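Local structure of putative uncharacterized protein (3RJ2) at residues N8-T19 / Y36-Y47. The protein binds histone H3 and is encoded by the Singapore grouper iridovirus. Numbering follows the deposited sequence.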
loop_
_atom_site.group_PDB
_atom_site.type_symbol
_atom_site.label_atom_id
_atom_site.label_comp_id
_atom_site.label_asym_id
_atom_site.label_seq_id
_atom_site.Cartn_x
_atom_site.Cartn_y
_atom_site.Cartn_z
ATOM N N ASN A 8 2.941 6.109 6.917
ATOM C CA ASN A 8 2.165 6.145 8.138
ATOM C C ASN A 8 0.694 6.147 7.722
ATOM O O ASN A 8 0.210 7.133 7.159
ATOM C CB ASN A 8 2.531 7.386 8.972
ATOM C CG ASN A 8 1.861 7.393 10.361
ATOM O OD1 ASN A 8 0.682 7.733 10.500
ATOM N ND2 ASN A 8 2.625 7.029 11.393
ATOM N N CYS A 9 0.006 5.027 7.959
ATOM C CA CYS A 9 -1.402 4.883 7.593
ATOM C C CYS A 9 -2.312 4.884 8.812
ATOM O O CYS A 9 -2.179 4.020 9.692
ATOM C CB CYS A 9 -1.643 3.586 6.817
ATOM S SG CYS A 9 -0.540 3.308 5.420
ATOM N N GLU A 10 -3.222 5.863 8.847
ATOM C CA GLU A 10 -4.337 5.888 9.797
ATOM C C GLU A 10 -5.623 5.421 9.113
ATOM O O GLU A 10 -6.190 6.128 8.289
ATOM C CB GLU A 10 -4.563 7.285 10.387
ATOM C CG GLU A 10 -3.471 7.772 11.312
ATOM C CD GLU A 10 -3.783 9.133 11.971
ATOM O OE1 GLU A 10 -4.619 9.902 11.437
ATOM O OE2 GLU A 10 -3.178 9.429 13.033
ATOM N N PHE A 11 -6.054 4.218 9.466
ATOM C CA PHE A 11 -7.322 3.668 9.032
ATOM C C PHE A 11 -8.364 4.065 10.047
ATOM O O PHE A 11 -8.173 3.857 11.239
ATOM C CB PHE A 11 -7.239 2.154 8.905
ATOM C CG PHE A 11 -6.489 1.703 7.694
ATOM C CD1 PHE A 11 -5.149 1.363 7.780
ATOM C CD2 PHE A 11 -7.118 1.645 6.458
ATOM C CE1 PHE A 11 -4.449 0.959 6.663
ATOM C CE2 PHE A 11 -6.422 1.234 5.330
ATOM C CZ PHE A 11 -5.085 0.895 5.431
ATOM N N VAL A 12 -9.440 4.676 9.565
ATOM C CA VAL A 12 -10.497 5.229 10.421
ATOM C C VAL A 12 -11.765 4.423 10.205
ATOM O O VAL A 12 -12.154 4.210 9.065
ATOM C CB VAL A 12 -10.765 6.730 10.085
ATOM C CG1 VAL A 12 -11.659 7.386 11.132
ATOM C CG2 VAL A 12 -9.462 7.495 9.958
ATOM N N ASN A 13 -12.396 3.949 11.285
ATOM C CA ASN A 13 -13.677 3.247 11.151
ATOM C C ASN A 13 -14.863 4.218 11.075
ATOM O O ASN A 13 -14.652 5.427 11.015
ATOM C CB ASN A 13 -13.848 2.148 12.219
ATOM C CG ASN A 13 -14.092 2.700 13.632
ATOM O OD1 ASN A 13 -14.267 3.904 13.836
ATOM N ND2 ASN A 13 -14.110 1.800 14.613
ATOM N N ALA A 14 -16.098 3.698 11.091
ATOM C CA ALA A 14 -17.297 4.521 10.904
ATOM C C ALA A 14 -17.527 5.559 12.008
ATOM O O ALA A 14 -18.147 6.594 11.782
ATOM C CB ALA A 14 -18.531 3.634 10.745
ATOM N N THR A 15 -17.039 5.285 13.207
ATOM C CA THR A 15 -17.256 6.205 14.298
ATOM C C THR A 15 -16.020 7.063 14.596
ATOM O O THR A 15 -15.978 7.724 15.627
ATOM C CB THR A 15 -17.717 5.473 15.569
ATOM O OG1 THR A 15 -16.680 4.589 16.008
ATOM C CG2 THR A 15 -18.987 4.663 15.308
ATOM N N GLY A 16 -15.020 7.045 13.714
ATOM C CA GLY A 16 -13.808 7.857 13.899
ATOM C C GLY A 16 -12.662 7.346 14.772
ATOM O O GLY A 16 -11.723 8.085 15.054
ATOM N N LYS A 17 -12.729 6.095 15.221
ATOM C CA LYS A 17 -11.611 5.511 15.938
ATOM C C LYS A 17 -10.534 5.199 14.905
ATOM O O LYS A 17 -10.831 4.624 13.853
ATOM C CB LYS A 17 -12.042 4.246 16.668
ATOM C CG LYS A 17 -10.980 3.656 17.571
ATOM C CD LYS A 17 -11.189 2.159 17.760
ATOM C CE LYS A 17 -10.856 1.409 16.475
ATOM N NZ LYS A 17 -11.140 -0.051 16.527
ATOM N N LYS A 18 -9.300 5.602 15.186
ATOM C CA LYS A 18 -8.197 5.425 14.232
ATOM C C LYS A 18 -7.278 4.273 14.599
ATOM O O LYS A 18 -6.951 4.069 15.763
ATOM C CB LYS A 18 -7.396 6.723 14.054
ATOM C CG LYS A 18 -8.254 7.866 13.527
ATOM C CD LYS A 18 -7.469 9.156 13.288
ATOM C CE LYS A 18 -7.307 9.967 14.563
ATOM N NZ LYS A 18 -6.973 11.383 14.253
ATOM N N THR A 19 -6.882 3.514 13.591
ATOM C CA THR A 19 -5.897 2.458 13.755
ATOM C C THR A 19 -4.680 2.886 12.937
ATOM O O THR A 19 -4.750 3.060 11.719
ATOM C CB THR A 19 -6.457 1.097 13.277
ATOM O OG1 THR A 19 -7.593 0.736 14.079
ATOM C CG2 THR A 19 -5.403 -0.025 13.346
ATOM N N TYR A 36 -2.768 -5.662 3.845
ATOM C CA TYR A 36 -3.414 -5.570 5.151
ATOM C C TYR A 36 -4.834 -6.087 5.059
ATOM O O TYR A 36 -5.652 -5.535 4.322
ATOM C CB TYR A 36 -3.408 -4.114 5.629
ATOM C CG TYR A 36 -4.105 -3.801 6.938
ATOM C CD1 TYR A 36 -4.023 -4.657 8.043
ATOM C CD2 TYR A 36 -4.798 -2.610 7.094
ATOM C CE1 TYR A 36 -4.641 -4.333 9.263
ATOM C CE2 TYR A 36 -5.427 -2.283 8.294
ATOM C CZ TYR A 36 -5.337 -3.138 9.372
ATOM O OH TYR A 36 -5.959 -2.794 10.548
ATOM N N LYS A 37 -5.113 -7.151 5.801
ATOM C CA LYS A 37 -6.467 -7.672 5.942
ATOM C C LYS A 37 -7.144 -6.887 7.054
ATOM O O LYS A 37 -6.627 -6.829 8.159
ATOM C CB LYS A 37 -6.437 -9.160 6.309
ATOM C CG LYS A 37 -7.806 -9.824 6.252
ATOM C CD LYS A 37 -7.756 -11.260 6.745
ATOM C CE LYS A 37 -9.168 -11.792 6.950
ATOM N NZ LYS A 37 -9.177 -13.295 7.045
ATOM N N PHE A 38 -8.280 -6.268 6.754
ATOM C CA PHE A 38 -9.014 -5.470 7.743
ATOM C C PHE A 38 -9.581 -6.346 8.863
ATOM O O PHE A 38 -10.220 -7.365 8.581
ATOM C CB PHE A 38 -10.164 -4.696 7.092
ATOM C CG PHE A 38 -9.728 -3.676 6.044
ATOM C CD1 PHE A 38 -8.385 -3.347 5.859
ATOM C CD2 PHE A 38 -10.682 -3.029 5.262
ATOM C CE1 PHE A 38 -8.008 -2.395 4.907
ATOM C CE2 PHE A 38 -10.310 -2.080 4.313
ATOM C CZ PHE A 38 -8.979 -1.767 4.134
ATOM N N PRO A 39 -9.330 -5.969 10.131
ATOM C CA PRO A 39 -9.994 -6.653 11.245
ATOM C C PRO A 39 -11.411 -6.098 11.474
ATOM O O PRO A 39 -12.191 -6.698 12.215
ATOM C CB PRO A 39 -9.078 -6.348 12.432
ATOM C CG PRO A 39 -8.496 -4.996 12.117
ATOM C CD PRO A 39 -8.332 -4.988 10.605
ATOM N N GLU A 40 -11.725 -4.977 10.814
ATOM C CA GLU A 40 -13.028 -4.303 10.895
ATOM C C GLU A 40 -13.177 -3.391 9.674
ATOM O O GLU A 40 -12.193 -3.104 8.995
ATOM C CB GLU A 40 -13.131 -3.477 12.184
ATOM C CG GLU A 40 -12.134 -2.312 12.260
ATOM C CD GLU A 40 -12.205 -1.556 13.576
ATOM O OE1 GLU A 40 -13.289 -1.028 13.906
ATOM O OE2 GLU A 40 -11.171 -1.476 14.274
ATOM N N LYS A 41 -14.391 -2.927 9.396
ATOM C CA LYS A 41 -14.616 -2.058 8.232
ATOM C C LYS A 41 -14.044 -0.657 8.471
ATOM O O LYS A 41 -14.199 -0.064 9.542
ATOM C CB LYS A 41 -16.108 -1.979 7.852
ATOM C CG LYS A 41 -16.791 -3.357 7.712
ATOM C CD LYS A 41 -18.172 -3.270 7.052
ATOM C CE LYS A 41 -18.881 -4.655 7.053
ATOM N NZ LYS A 41 -19.939 -4.811 5.987
ATOM N N TYR A 42 -13.343 -0.139 7.481
ATOM C CA TYR A 42 -12.812 1.200 7.602
ATOM C C TYR A 42 -13.532 2.021 6.579
ATOM O O TYR A 42 -14.049 1.460 5.625
ATOM C CB TYR A 42 -11.315 1.205 7.325
ATOM C CG TYR A 42 -10.473 0.468 8.339
ATOM C CD1 TYR A 42 -10.536 0.777 9.694
ATOM C CD2 TYR A 42 -9.583 -0.517 7.929
ATOM C CE1 TYR A 42 -9.743 0.118 10.617
ATOM C CE2 TYR A 42 -8.787 -1.184 8.842
ATOM C CZ TYR A 42 -8.871 -0.864 10.177
ATOM O OH TYR A 42 -8.088 -1.555 11.066
ATOM N N THR A 43 -13.565 3.336 6.761
ATOM C CA THR A 43 -14.220 4.215 5.803
ATOM C C THR A 43 -13.266 5.249 5.230
ATOM O O THR A 43 -13.560 5.884 4.216
ATOM C CB THR A 43 -15.357 4.971 6.445
ATOM O OG1 THR A 43 -14.830 5.749 7.524
ATOM C CG2 THR A 43 -16.435 3.992 6.966
ATOM N N LEU A 44 -12.119 5.421 5.871
ATOM C CA LEU A 44 -11.195 6.466 5.473
ATOM C C LEU A 44 -9.771 6.024 5.762
ATOM O O LEU A 44 -9.495 5.422 6.805
ATOM C CB LEU A 44 -11.530 7.784 6.204
ATOM C CG LEU A 44 -10.891 9.066 5.651
ATOM C CD1 LEU A 44 -11.454 9.418 4.276
ATOM C CD2 LEU A 44 -11.041 10.243 6.601
ATOM N N LEU A 45 -8.874 6.299 4.820
ATOM C CA LEU A 45 -7.448 6.111 5.029
ATOM C C LEU A 45 -6.745 7.473 5.008
ATOM O O LEU A 45 -6.774 8.153 3.997
ATOM C CB LEU A 45 -6.859 5.173 3.964
ATOM C CG LEU A 45 -5.314 5.082 3.867
ATOM C CD1 LEU A 45 -4.722 4.557 5.161
ATOM C CD2 LEU A 45 -4.860 4.220 2.708
ATOM N N ARG A 46 -6.137 7.865 6.124
ATOM C CA ARG A 46 -5.302 9.064 6.162
ATOM C C ARG A 46 -3.833 8.633 6.142
ATOM O O ARG A 46 -3.384 7.900 7.006
ATOM C CB ARG A 46 -5.598 9.912 7.401
ATOM C CG ARG A 46 -7.082 10.256 7.587
ATOM C CD ARG A 46 -7.373 10.900 8.938
ATOM N NE ARG A 46 -6.668 12.168 9.107
ATOM C CZ ARG A 46 -7.073 13.337 8.605
ATOM N NH1 ARG A 46 -8.195 13.417 7.885
ATOM N NH2 ARG A 46 -6.340 14.433 8.815
ATOM N N TYR A 47 -3.088 9.086 5.145
ATOM C CA TYR A 47 -1.716 8.636 4.996
ATOM C C TYR A 47 -0.720 9.783 5.106
ATOM O O TYR A 47 -1.055 10.936 4.861
ATOM C CB TYR A 47 -1.546 7.913 3.655
ATOM C CG TYR A 47 -1.956 8.754 2.476
ATOM C CD1 TYR A 47 -1.060 9.645 1.886
ATOM C CD2 TYR A 47 -3.251 8.659 1.939
ATOM C CE1 TYR A 47 -1.440 10.440 0.799
ATOM C CE2 TYR A 47 -3.640 9.443 0.852
ATOM C CZ TYR A 47 -2.736 10.333 0.287
ATOM O OH TYR A 47 -3.118 11.110 -0.797
HETATM O O HOH W 1 -16.791 0.714 10.530
HETATM O O HOH W 2 -8.734 -1.855 13.579
#
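Phe11 lies between Leu45 and Tyr36: Leu45 CD1 sits over the centre of one ring face, 3.7 Å from Phe11 CZ, while Tyr36 CE2 covers the opposite face nearer its rim. Phe11 CB in turn rests on the Tyr42 ring, 3.4 Å from its centroid and almost exactly on the normal, and Glu40 O lies over that ring's other face. With Phe38, these rings form an aromatic cluster in which Phe11 meets each of the other three rings obliquely; Ala95 of strand 94-98 helps to cover it. The Tyr36 and Tyr42 hydroxyls share a hydrogen bond (OH to OH 2.5 Å), and a water joins Tyr42 OH to Thr19 OG1 and Glu40 OE2.

Polar grips gather on Glu40. Its chi1 of 64° sets CG between backbone N and C, and the extended chain reaches Asn13 ND2 through OE1 (3.0 Å), met from above the carboxylate plane. OE2 offers its syn lone pair to Lys17 NZ at 2.7 Å. Asn13 OD1 closes an Asx turn with Thr15 N.

Between backbones, Glu10 pairs with Arg46 through N to O bonds of 2.8 Å each way. Val12 O accepts from Thr43 N (2.8 Å) and weakly from Leu44 N, a classic beta bulge in the four-stranded antiparallel sheet, where strand 6-12 lies between 44-50 and its hairpin partner 18-22.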